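Local coordinates for acyl-CoA dehydrogenase (Bacillus anthracis, PDB 3OWA), which probably oxidises acyl-CoA thioesters to trans-2-enoyl-CoA by passing hydride to its bound FAD, as in other acyl-CoA dehydrogenases, at residues E45-I48 with V49-L53; G109-A112 with I113-G116. One frame throughout, in Å; residues are numbered along the deposited sequence.

Contact 1 (E45-I48 with V49-L53); sequences EDFI and VNEVL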
loop_
_atom_site.group_PDB
_atom_site.type_symbol
_atom_site.label_atom_id
_atom_site.label_comp_id
_atom_site.label_asym_id
_atom_site.label_seq_id
_atom_site.Cartn_x
_atom_site.Cartn_y
_atom_site.Cartn_z
ATOM N N GLU A 45 -0.897 -15.439 24.516
ATOM C CA GLU A 45 0.289 -15.614 23.687
ATOM C C GLU A 45 0.799 -17.060 23.659
ATOM O O GLU A 45 1.092 -17.584 22.586
ATOM C CB GLU A 45 1.425 -14.685 24.167
ATOM C CG GLU A 45 2.662 -14.793 23.310
ATOM C CD GLU A 45 3.560 -13.576 23.449
ATOM O OE1 GLU A 45 3.787 -12.904 22.428
ATOM O OE2 GLU A 45 4.008 -13.298 24.589
ATOM N N ASP A 46 0.893 -17.693 24.821
ATOM C CA ASP A 46 1.326 -19.087 24.910
ATOM C C ASP A 46 0.363 -20.030 24.187
ATOM O O ASP A 46 0.797 -20.929 23.457
ATOM C CB ASP A 46 1.408 -19.515 26.361
ATOM C CG ASP A 46 2.583 -18.861 27.111
ATOM O OD1 ASP A 46 3.515 -18.329 26.457
ATOM O OD2 ASP A 46 2.572 -18.904 28.358
ATOM N N PHE A 47 -0.933 -19.843 24.407
ATOM C CA PHE A 47 -1.937 -20.586 23.646
ATOM C C PHE A 47 -1.682 -20.460 22.131
ATOM O O PHE A 47 -1.517 -21.466 21.457
ATOM C CB PHE A 47 -3.374 -20.151 23.984
ATOM C CG PHE A 47 -4.409 -20.770 23.074
ATOM C CD1 PHE A 47 -5.068 -20.006 22.129
ATOM C CD2 PHE A 47 -4.684 -22.137 23.137
ATOM C CE1 PHE A 47 -6.019 -20.589 21.265
ATOM C CE2 PHE A 47 -5.646 -22.729 22.281
ATOM C CZ PHE A 47 -6.293 -21.951 21.356
ATOM N N ILE A 48 -1.618 -19.229 21.623
ATOM C CA ILE A 48 -1.431 -18.974 20.188
ATOM C C ILE A 48 -0.120 -19.603 19.641
ATOM O O ILE A 48 -0.132 -20.361 18.655
ATOM C CB ILE A 48 -1.578 -17.453 19.822
ATOM C CG1 ILE A 48 -3.046 -17.110 19.543
ATOM C CG2 ILE A 48 -0.915 -17.171 18.483
ATOM C CD1 ILE A 48 -3.901 -17.016 20.728
ATOM N N VAL A 49 0.989 -19.384 20.347
ATOM C CA VAL A 49 2.288 -19.857 19.910
ATOM C C VAL A 49 2.405 -21.380 20.041
ATOM O O VAL A 49 2.860 -22.052 19.115
ATOM C CB VAL A 49 3.436 -19.124 20.696
ATOM C CG1 VAL A 49 4.787 -19.816 20.513
ATOM C CG2 VAL A 49 3.545 -17.678 20.293
ATOM N N ASN A 50 2.068 -21.917 21.212
ATOM C CA ASN A 50 2.149 -23.347 21.446
ATOM C C ASN A 50 1.088 -24.186 20.705
ATOM O O ASN A 50 1.419 -25.247 20.205
ATOM C CB ASN A 50 2.129 -23.659 22.946
ATOM C CG ASN A 50 3.317 -23.051 23.677
ATOM O OD1 ASN A 50 4.348 -22.778 23.072
ATOM N ND2 ASN A 50 3.185 -22.862 24.984
ATOM N N GLU A 51 -0.163 -23.729 20.633
ATOM C CA GLU A 51 -1.260 -24.590 20.104
ATOM C C GLU A 51 -1.708 -24.238 18.706
ATOM O O GLU A 51 -1.985 -25.117 17.902
ATOM C CB GLU A 51 -2.475 -24.573 21.042
ATOM C CG GLU A 51 -2.107 -24.820 22.521
ATOM C CD GLU A 51 -1.623 -26.234 22.757
ATOM O OE1 GLU A 51 -2.345 -27.167 22.367
ATOM O OE2 GLU A 51 -0.548 -26.432 23.365
ATOM N N VAL A 52 -1.810 -22.956 18.418
ATOM C CA VAL A 52 -2.398 -22.521 17.153
ATOM C C VAL A 52 -1.418 -22.521 15.986
ATOM O O VAL A 52 -1.755 -22.998 14.871
ATOM C CB VAL A 52 -3.060 -21.136 17.292
ATOM C CG1 VAL A 52 -3.622 -20.648 15.934
ATOM C CG2 VAL A 52 -4.185 -21.215 18.298
ATOM N N LEU A 53 -0.236 -21.942 16.197
ATOM C CA LEU A 53 0.711 -21.768 15.093
ATOM C C LEU A 53 1.161 -23.055 14.409
ATOM O O LEU A 53 1.324 -23.068 13.172
ATOM C CB LEU A 53 1.908 -20.892 15.464
ATOM C CG LEU A 53 1.586 -19.458 15.872
ATOM C CD1 LEU A 53 2.926 -18.678 16.109
ATOM C CD2 LEU A 53 0.662 -18.718 14.838
#
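Glu-45, Asp-46 and Phe-47 each offer a carbonyl to the amide four residues on, at Val-49, Asn-50 and Glu-51, before the backbone widens into a pi-type turn in which Leu-53 N reaches back five residues to Ile-48 O over 2.9 Å. That last bond runs almost straight out from its carbonyl, with a C=O...N angle of 175°. Val-52 N pays for the change: it has two weak bonds, one to Phe-47 O at 3.4 Å and one to Ile-48 O at 3.1 Å, in place of a single strong one. The Phe-47 ring reaches the widened turn. With CG anti to the backbone N (chi1 172°), the ring swings along the helix toward its C-terminal end, and different ring atoms meet different partners. CE1 touches the Val-52 methyl CG2 at 3.5 Å, whereas CD2 lies 3.8 Å from Glu-51 CG, so the aliphatic part of the glutamate serves as an apolar neighbour. This stretch lies toward the C-terminal end of helix 35-52 in the alpha-helical N-terminal domain of the acyl-CoA dehydrogenase fold, and Phe-47 is buried between it, Ala-74 of helix 64-76 and Phe-105 of helix 95-105. Ile-48 also packs on Phe-105, and its CG2 is 4.3 Å from Leu-53 CD2, a looser apolar contact around the pi turn. On the more open side, Asn-50 lays its side chain back over the preceding turn, CB 3.1 Å from Asp-46 O. The carboxylate of Asp-46 leans back in the same sense, to a salt bridge between OD2 and Lys-42 NZ one turn earlier. Glu-51 bends at chi2 (-68°), and its OE1 lies close to the like-charged carboxylate of Glu-73, a pairing that would probably raise the proton affinity of one of them.

Contact 2 (G109-A112 with I113-G116); sequences GGFA and ITHG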
loop_
_atom_site.group_PDB
_atom_site.type_symbol
_atom_site.label_atom_id
_atom_site.label_comp_id
_atom_site.label_asym_id
_atom_site.label_seq_id
_atom_site.Cartn_x
_atom_site.Cartn_y
_atom_site.Cartn_z
ATOM N N GLY A 109 -2.923 -14.692 12.420
ATOM C CA GLY A 109 -3.524 -14.338 11.132
ATOM C C GLY A 109 -5.037 -14.412 11.155
ATOM O O GLY A 109 -5.696 -13.830 12.022
ATOM N N GLY A 110 -5.598 -15.086 10.158
ATOM C CA GLY A 110 -7.039 -15.167 10.012
ATOM C C GLY A 110 -7.755 -15.840 11.164
ATOM O O GLY A 110 -8.924 -15.635 11.367
ATOM N N PHE A 111 -7.071 -16.678 11.933
ATOM C CA PHE A 111 -7.699 -17.205 13.113
ATOM C C PHE A 111 -8.097 -16.108 14.110
ATOM O O PHE A 111 -8.936 -16.354 14.977
ATOM C CB PHE A 111 -6.783 -18.270 13.775
ATOM C CG PHE A 111 -7.485 -19.120 14.788
ATOM C CD1 PHE A 111 -8.538 -19.961 14.403
ATOM C CD2 PHE A 111 -7.110 -19.087 16.122
ATOM C CE1 PHE A 111 -9.199 -20.738 15.339
ATOM C CE2 PHE A 111 -7.777 -19.863 17.064
ATOM C CZ PHE A 111 -8.808 -20.693 16.678
ATOM N N ALA A 112 -7.465 -14.942 14.052
ATOM C CA ALA A 112 -7.816 -13.816 14.961
ATOM C C ALA A 112 -9.176 -13.295 14.514
ATOM O O ALA A 112 -9.950 -12.771 15.320
ATOM C CB ALA A 112 -6.828 -12.660 14.888
ATOM N N ILE A 113 -9.430 -13.395 13.224
ATOM C CA ILE A 113 -10.700 -12.950 12.677
ATOM C C ILE A 113 -11.781 -13.881 13.108
ATOM O O ILE A 113 -12.849 -13.429 13.565
ATOM C CB ILE A 113 -10.630 -12.881 11.108
ATOM C CG1 ILE A 113 -9.510 -11.913 10.669
ATOM C CG2 ILE A 113 -12.010 -12.526 10.509
ATOM C CD1 ILE A 113 -9.516 -10.557 11.330
ATOM N N THR A 114 -11.508 -15.193 13.043
ATOM C CA THR A 114 -12.427 -16.220 13.534
ATOM C C THR A 114 -12.787 -15.969 14.984
ATOM O O THR A 114 -13.956 -15.944 15.390
ATOM C CB THR A 114 -11.738 -17.617 13.407
ATOM O OG1 THR A 114 -11.537 -17.903 12.014
ATOM C CG2 THR A 114 -12.559 -18.756 14.059
ATOM N N HIS A 115 -11.757 -15.812 15.810
ATOM C CA HIS A 115 -11.986 -15.603 17.219
ATOM C C HIS A 115 -12.762 -14.285 17.462
ATOM O O HIS A 115 -13.748 -14.260 18.225
ATOM C CB HIS A 115 -10.640 -15.568 17.922
ATOM C CG HIS A 115 -10.715 -15.125 19.345
ATOM N ND1 HIS A 115 -10.530 -13.809 19.722
ATOM C CD2 HIS A 115 -10.918 -15.823 20.489
ATOM C CE1 HIS A 115 -10.644 -13.714 21.038
ATOM N NE2 HIS A 115 -10.902 -14.917 21.524
ATOM N N GLY A 116 -12.311 -13.197 16.836
ATOM C CA GLY A 116 -12.939 -11.863 16.999
ATOM C C GLY A 116 -14.397 -11.829 16.601
ATOM O O GLY A 116 -15.190 -11.129 17.237
HETATM O O HOH W 1 -9.521 -11.720 18.081
#
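Gly-110 O receives two amides at the opening turn of helix 110-122, part of the alpha-helical N-terminal domain of the acyl-CoA dehydrogenase fold. Thr-114 N approaches it at 3.1 Å with an N-H...O angle of 163°, while the bond from Ile-113 N is bent and weak. His-115 N then bonds to Phe-111 O at 3.0 Å, and Gly-116 N to Ala-112 O at 2.8 Å. The side chains touch more lightly. Phe-111 and Thr-114 sit three residues apart on one flank, where ring atom CD1 is 4.1 Å from Thr-114 CB and CE1 reaches the methyl CG2 at the same range. Thr-114 has that methyl anti to its own N, while OG1 (chi1 -65°) lies back beside the backbone N, near Gly-110 O. Around this pair, Leu-71 of helix 64-76 touches both residues, and Phe-105 of helix 95-105 packs on Phe-111. Ile-113 extends from another flank toward Ile-230 and Ser-233, and its side chain comes within about 6 Å of the bound FAD, so this turn of the helix runs close beside the cofactor site. His-115 is held from outside the helix: its imidazole stacks on Phe-105, and NE2 donates a hydrogen bond to Leu-79 O, a carbonyl that can only accept, which together should fix the rotation of the ring. A water lies in the plane of the imidazole at its edge, 2.8 Å from ND1, and donates a hydrogen bond to Ala-112 O at 3.0 Å, giving that carbonyl oxygen a second partner besides Gly-116 N.

From the N terminus, the chain first runs through contact 1, at the C-terminal end of helix 35-52, then passes through helices 56-59, 64-76 and 95-105 before entering contact 2 at the start of helix 110-122. Each contact joins adjoining turns of one helix and closes no long loop, so the two follow in series and neither nest nor cross. In space their centres are about 13 Å apart, and they meet directly where Val-52 CG1 packs on Phe-111 CD2 at 3.8 Å. Phe-105 is a shared neighbour, touching Phe-47 and Ile-48 of contact 1 as well as Phe-111, Ala-112 and His-115 of contact 2, and helix 64-76 borders both.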